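Side-chain contact in putative mandelate racemase (Zymomonas mobilis, PDB 2OX4), which binds magnesium and is probably a dehydratase-type lyase of the mandelate racemase branch of the enolase superfamily: residues V28-D31 against E32-G36. Sequence-based numbering, arbitrary orientation.
Sequences VSTD and EGIYG
Val28 and Gly36 form an antiparallel hydrogen-bonded pair, Val28 N to Gly36 O at 2.8 Å and Gly36 N to Val28 O at 2.9 Å, and the chain between them reverses through a type I turn from Thr30 to Gly33. Ile34 O takes two bonds from Thr30: one from its backbone N at 3.0 Å, rather bent, and a shorter one from OG1 at 2.6 Å, in the carbonyl plane on a lone pair. The second is possible because OG1 sits between the backbone N and carbonyl carbon of Thr30 (chi1 61°); CG2 rests 3.5 Å from Ile34 O. A valine here would probably cost Ile34 O the shorter bond, leaving it the bent one from the backbone N. Gly33 N closes the turn on Thr30 O at 3.2 Å, from above the carbonyl plane. This is a 3:5 hairpin with a G1 bulge, and glycine suits the bulge: at phi 89° a beta carbon would press on the preceding carbonyl oxygen. The hairpin joins strands 24-30 and 35-40 in the N-terminal capping domain of the enolase fold, away from the magnesium site. Helix 89-110 packs against branched Val28, and Gly36 adds no bulk on that face. Ser29 OG lies 3.7 Å from Tyr35 CB, while the ring leads away to cation-pi contacts with Lys27 and Lys108 and an OH hydrogen bond with Asp378. At the exposed turn Asp31 and Glu32 run side by side, carboxylate planes 28° apart; their like charges probably repel mildly, but Asp31 OD1 accepts from Lys4 N, and Glu32 OE2 is hydrogen-bonded to Ser2 OG.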
# COMPACT_ATOMS: atom_id res chain seq x y z
N VAL C 28 25.28 19.73 36.37
CA VAL C 28 25.71 18.39 36.80
C VAL C 28 27.17 18.43 37.21
O VAL C 28 28.04 18.68 36.37
CB VAL C 28 25.55 17.38 35.64
CG1 VAL C 28 26.03 15.97 36.05
CG2 VAL C 28 24.10 17.35 35.17
N SER C 29 27.44 18.20 38.49
CA SER C 29 28.82 18.26 39.03
C SER C 29 29.40 16.87 39.24
O SER C 29 28.67 15.92 39.53
CB SER C 29 28.83 19.02 40.35
OG SER C 29 28.39 20.35 40.15
N THR C 30 30.72 16.76 39.12
CA THR C 30 31.39 15.48 39.26
C THR C 30 32.33 15.50 40.46
O THR C 30 32.65 16.57 41.00
CB THR C 30 32.22 15.10 38.01
OG1 THR C 30 33.26 16.07 37.79
CG2 THR C 30 31.35 14.96 36.76
N ASP C 31 32.77 14.32 40.87
CA ASP C 31 33.74 14.20 41.96
C ASP C 31 35.07 14.92 41.68
O ASP C 31 35.73 15.40 42.61
CB ASP C 31 33.97 12.74 42.36
CG ASP C 31 34.37 11.84 41.18
OD1 ASP C 31 34.36 12.27 40.00
OD2 ASP C 31 34.70 10.66 41.45
N GLU C 32 35.45 15.01 40.41
CA GLU C 32 36.71 15.66 40.02
C GLU C 32 36.59 17.17 39.75
O GLU C 32 37.47 17.77 39.14
CB GLU C 32 37.32 14.95 38.82
CG GLU C 32 37.83 13.54 39.15
CD GLU C 32 38.23 12.73 37.92
OE1 GLU C 32 38.70 13.33 36.93
OE2 GLU C 32 38.06 11.49 37.95
N GLY C 33 35.48 17.77 40.19
CA GLY C 33 35.32 19.23 40.14
C GLY C 33 34.73 19.78 38.85
O GLY C 33 34.27 20.92 38.81
N ILE C 34 34.74 18.96 37.80
CA ILE C 34 34.24 19.35 36.49
C ILE C 34 32.72 19.30 36.52
O ILE C 34 32.14 18.33 37.03
CB ILE C 34 34.73 18.35 35.41
CG1 ILE C 34 36.27 18.34 35.40
CG2 ILE C 34 34.22 18.76 34.03
CD1 ILE C 34 36.85 17.19 34.60
N TYR C 35 32.08 20.34 36.01
CA TYR C 35 30.63 20.34 35.89
C TYR C 35 30.18 20.65 34.48
O TYR C 35 30.93 21.22 33.68
CB TYR C 35 29.96 21.30 36.88
CG TYR C 35 30.35 22.76 36.71
CD1 TYR C 35 31.34 23.33 37.51
CD2 TYR C 35 29.69 23.58 35.78
CE1 TYR C 35 31.68 24.67 37.37
CE2 TYR C 35 30.03 24.92 35.64
CZ TYR C 35 31.03 25.45 36.44
OH TYR C 35 31.37 26.77 36.30
N GLY C 36 28.95 20.25 34.17
CA GLY C 36 28.35 20.56 32.88
C GLY C 36 26.99 21.20 33.04
O GLY C 36 26.29 20.97 34.03